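Long-range contacts in acetamidase (Bacillus halodurans, PDB 2II1), which binds calcium ions and probably hydrolyses carbon-nitrogen bonds of linear amides: residues Ile82-Gln87 and Leu126-Met131; Val89-Pro94 and Ile192-Val197. All coordinates share one frame; numbering follows the deposited sequence.

Contact 1. Residues Ile82-Gln87 and Leu126-Met131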
# COMPACT_ATOMS: atom_id res chain seq x y z
N ILE A 82 -0.93 20.67 -13.08
CA ILE A 82 -2.35 20.58 -12.70
C ILE A 82 -2.65 21.82 -11.88
O ILE A 82 -1.96 22.10 -10.89
CB ILE A 82 -2.69 19.33 -11.86
CG1 ILE A 82 -2.22 18.06 -12.53
CG2 ILE A 82 -4.20 19.27 -11.58
CD1 ILE A 82 -2.69 16.77 -11.83
N LYS A 83 -3.64 22.60 -12.32
CA LYS A 83 -4.08 23.80 -11.61
C LYS A 83 -5.46 23.51 -11.06
O LYS A 83 -6.30 23.10 -11.81
CB LYS A 83 -4.17 25.00 -12.54
CG LYS A 83 -3.12 26.07 -12.29
N VAL A 84 -5.70 23.76 -9.78
CA VAL A 84 -7.03 23.50 -9.23
C VAL A 84 -7.71 24.80 -8.88
O VAL A 84 -7.07 25.86 -8.84
CB VAL A 84 -7.00 22.51 -8.02
CG1 VAL A 84 -6.46 21.14 -8.46
CG2 VAL A 84 -6.22 23.09 -6.82
N GLY A 85 -9.03 24.71 -8.68
CA GLY A 85 -9.83 25.82 -8.19
C GLY A 85 -9.53 26.25 -6.76
O GLY A 85 -8.64 25.72 -6.11
N LYS A 86 -10.28 27.22 -6.26
CA LYS A 86 -10.02 27.75 -4.89
C LYS A 86 -10.80 27.04 -3.76
O LYS A 86 -10.66 27.40 -2.61
CB LYS A 86 -10.21 29.28 -4.84
CG LYS A 86 -11.49 29.86 -5.48
CD LYS A 86 -11.28 31.33 -5.88
CE LYS A 86 -12.22 31.77 -7.01
NZ LYS A 86 -11.65 32.90 -7.79
N GLN A 87 -11.60 26.03 -4.08
CA GLN A 87 -12.34 25.32 -3.06
C GLN A 87 -12.70 23.90 -3.48
O GLN A 87 -13.28 23.67 -4.54
CB GLN A 87 -13.58 26.12 -2.66
CG GLN A 87 -14.67 25.35 -1.95
CD GLN A 87 -15.93 26.18 -1.77
OE1 GLN A 87 -16.86 26.10 -2.57
NE2 GLN A 87 -15.95 27.00 -0.72
N LEU A 126 -3.87 20.50 5.14
CA LEU A 126 -3.24 19.44 4.35
C LEU A 126 -2.41 20.03 3.23
O LEU A 126 -2.70 21.10 2.74
CB LEU A 126 -4.28 18.48 3.78
CG LEU A 126 -5.42 18.00 4.68
CD1 LEU A 126 -6.16 16.86 4.03
CD2 LEU A 126 -4.94 17.60 6.07
N PRO A 127 -1.35 19.33 2.82
CA PRO A 127 -0.59 19.81 1.69
C PRO A 127 -1.42 19.73 0.43
O PRO A 127 -2.18 18.78 0.24
CB PRO A 127 0.62 18.86 1.61
CG PRO A 127 0.53 17.97 2.78
CD PRO A 127 -0.83 18.06 3.36
N LEU A 128 -1.34 20.77 -0.40
CA LEU A 128 -1.93 20.74 -1.73
C LEU A 128 -1.14 19.74 -2.58
O LEU A 128 0.06 19.95 -2.81
CB LEU A 128 -1.89 22.14 -2.37
CG LEU A 128 -2.50 22.28 -3.77
CD1 LEU A 128 -3.96 21.88 -3.81
CD2 LEU A 128 -2.34 23.70 -4.21
N GLN A 129 -1.79 18.64 -2.97
CA GLN A 129 -1.18 17.57 -3.80
C GLN A 129 -2.12 17.20 -4.95
O GLN A 129 -2.90 16.22 -4.88
CB GLN A 129 -0.81 16.37 -2.93
CG GLN A 129 0.38 16.71 -2.06
CD GLN A 129 0.72 15.65 -1.06
OE1 GLN A 129 -0.14 14.89 -0.62
NE2 GLN A 129 1.98 15.59 -0.70
N PRO A 130 -2.09 18.03 -6.01
CA PRO A 130 -3.01 17.85 -7.12
C PRO A 130 -2.73 16.56 -7.85
O PRO A 130 -1.58 16.25 -8.12
CB PRO A 130 -2.76 19.06 -8.01
CG PRO A 130 -1.43 19.61 -7.61
CD PRO A 130 -1.23 19.23 -6.19
N MSE A 131 -3.79 15.82 -8.15
CA MSE A 131 -3.69 14.57 -8.89
C MSE A 131 -4.91 14.41 -9.80
O MSE A 131 -5.91 15.09 -9.63
CB MSE A 131 -3.60 13.41 -7.91
CG MSE A 131 -4.67 13.48 -6.82
SE MSE A 131 -5.20 11.76 -6.03
CE MSE A 131 -5.95 10.72 -7.64
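Ile82 and Pro130 form the tight end of this contact, where the two backbones come nearest, CA to CA 6.2 Å. The proline presents its CB, which lies 3.9 Å from Ile82 CG2 and equally far from Ile82 CB, the two side chains meeting at a slant. The other branch of the isoleucine runs on past the proline: with CG1 anti to the carbonyl carbon (chi1 -53°) and the chain then extended, Ile82 CD1 ends 3.8 Å from Met131 CA and so rests on backbone, while the selenomethionine side chain turns away. Toward Val84 the packing thins. Val84 CG1 stands 4.3 Å from Pro130 CB, and Val84 CG2 passes Leu128 CD1 at 4.0 Å, the two side chains sliding by each other in opposite directions. Val84 and Leu128 are partly exposed, whereas Ile82 and Met131 are buried; about 210 Å² is covered in all, and the side chains that meet are apolar. Ile82-Val84 belong to the last part of strand 74-84, whose Lys83 pairs through its backbone with Thr202 of strand 201-210. Ile82 also packs on Leu183 of strand 176-184, and Leu128 on Ile113 of strand 107-114, so the contact lies among strands of three different sheets.

Contact 2. Residues Val89-Pro94 and Ile192-Val197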
# COMPACT_ATOMS: atom_id res chain seq x y z
N VAL A 89 -14.27 19.86 -2.10
CA VAL A 89 -15.48 19.31 -1.47
C VAL A 89 -15.28 17.81 -1.15
O VAL A 89 -14.69 17.03 -1.94
CB VAL A 89 -16.77 19.50 -2.35
CG1 VAL A 89 -18.01 18.95 -1.66
CG2 VAL A 89 -17.01 20.97 -2.71
N MSE A 90 -15.74 17.42 0.04
CA MSE A 90 -15.82 16.02 0.42
C MSE A 90 -17.23 15.71 0.94
O MSE A 90 -17.90 16.57 1.54
CB MSE A 90 -14.80 15.67 1.51
CG MSE A 90 -13.34 15.81 1.10
SE MSE A 90 -12.10 15.06 2.44
CE MSE A 90 -12.28 13.25 1.90
N THR A 91 -17.62 14.46 0.70
CA THR A 91 -18.87 13.90 1.15
C THR A 91 -18.63 12.57 1.94
O THR A 91 -17.99 11.64 1.43
CB THR A 91 -19.83 13.63 -0.05
OG1 THR A 91 -19.32 12.55 -0.84
CG2 THR A 91 -19.98 14.85 -0.92
N ALA A 92 -19.13 12.53 3.18
CA ALA A 92 -19.24 11.29 3.97
C ALA A 92 -20.69 10.80 3.92
O ALA A 92 -21.58 11.53 4.35
CB ALA A 92 -18.82 11.54 5.43
N ALA A 93 -20.91 9.58 3.39
CA ALA A 93 -22.26 8.97 3.22
C ALA A 93 -22.33 7.58 3.84
O ALA A 93 -21.62 6.69 3.40
CB ALA A 93 -22.63 8.88 1.74
N PRO A 94 -23.17 7.40 4.87
CA PRO A 94 -23.50 6.06 5.37
C PRO A 94 -23.86 5.13 4.20
O PRO A 94 -24.50 5.57 3.25
CB PRO A 94 -24.70 6.33 6.27
CG PRO A 94 -24.47 7.69 6.76
CD PRO A 94 -23.86 8.44 5.66
N ILE A 192 -10.34 5.98 1.29
CA ILE A 192 -11.20 5.10 2.09
C ILE A 192 -12.61 5.62 2.39
O ILE A 192 -13.51 4.83 2.53
CB ILE A 192 -10.51 4.59 3.42
CG1 ILE A 192 -10.22 5.73 4.42
CG2 ILE A 192 -9.28 3.77 3.06
CD1 ILE A 192 -11.43 6.14 5.32
N LEU A 193 -12.80 6.93 2.47
CA LEU A 193 -14.13 7.46 2.75
C LEU A 193 -15.07 7.29 1.54
O LEU A 193 -16.26 7.05 1.73
CB LEU A 193 -14.05 8.93 3.19
CG LEU A 193 -15.32 9.69 3.60
CD1 LEU A 193 -15.87 9.09 4.83
CD2 LEU A 193 -15.07 11.16 3.81
N ILE A 194 -14.51 7.39 0.33
CA ILE A 194 -15.21 7.38 -1.00
C ILE A 194 -14.68 8.50 -1.92
O ILE A 194 -14.78 8.44 -3.13
CB ILE A 194 -16.79 7.45 -0.92
CG1 ILE A 194 -17.44 7.01 -2.25
CG2 ILE A 194 -17.28 8.85 -0.45
CD1 ILE A 194 -17.54 5.48 -2.44
N CYS A 195 -14.08 9.53 -1.35
CA CYS A 195 -13.65 10.64 -2.17
C CYS A 195 -12.32 11.20 -1.68
O CYS A 195 -11.89 10.92 -0.55
CB CYS A 195 -14.75 11.70 -2.12
SG CYS A 195 -15.10 12.36 -0.47
N GLY A 196 -11.67 11.95 -2.56
CA GLY A 196 -10.54 12.78 -2.18
C GLY A 196 -11.12 14.14 -1.88
O GLY A 196 -12.32 14.29 -1.73
N VAL A 197 -10.27 15.15 -1.79
CA VAL A 197 -10.79 16.50 -1.74
C VAL A 197 -11.13 16.79 -3.20
O VAL A 197 -10.24 17.01 -4.00
CB VAL A 197 -9.77 17.52 -1.19
CG1 VAL A 197 -10.37 18.92 -1.17
CG2 VAL A 197 -9.32 17.09 0.21
O HOH W 1 -19.01 7.69 2.74
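Val89 meets the loop 192-197 through its backbone, its CA 5.5 Å from that of Val197, while its CB points away. The touching parts run in nearly opposite directions, 172° apart. At the selenomethionine Met90 the side chain does the work: CG lies 3.4 Å from Gly196 O, and a bend at chi3 brings CE 3.4 Å from Cys195 O, with SE against Val197 CG2. Thr91 supplies the one direct hydrogen bond, from its N to Cys195 SG at 3.5 Å and nearly straight (162°). The sulfur is placed for it by chi1 of 60°, which sets SG between the backbone N and carbonyl carbon of Cys195. Thr91 O, near both Ile194 CG2 (3.4 Å) and the sulfur, is buried with no hydrogen-bond partner in the model. Ala92 CB touches Leu193 CD1 at 3.9 Å, while the sister methyl CD2 reaches Met90 CE; replacing Leu193 by an alanine would probably open a gap beside both and leave the Met90 methyl freer to turn. At Ala93, a water accepts from the backbone N and lies 3.0 Å from Leu193 O, to which it can donate. Cys195 O also bonds Ser266 of the second subunit, and Gly196 N bonds the calcium ligand Glu198. Sulfur and water thus take strand N-H groups that the loop's backbone does not bond here, while Thr91 O stays unmatched.

In the fold
Contact 2 is the more deeply buried, with eight of its nine touching residues inside and nearly twice the area covered; contact 1 is partly buried. Their first segments follow each other in the chain, strand 74-84 leading into strand 87-92. Contact 2 uses strand 87-92 itself, an outermost strand of the four-stranded antiparallel sheet within this chain, whereas contact 1 uses the chain just after the other, 125-127. Their centres are 16 Å apart. The chemistry differs accordingly: side-chain packing in contact 1 is purely aliphatic, whereas contact 2 adds a sulfur acceptor and water. Each borders the calcium sites, Met131 beside His184 and Cys195 beside Glu198, and each touches the second subunit.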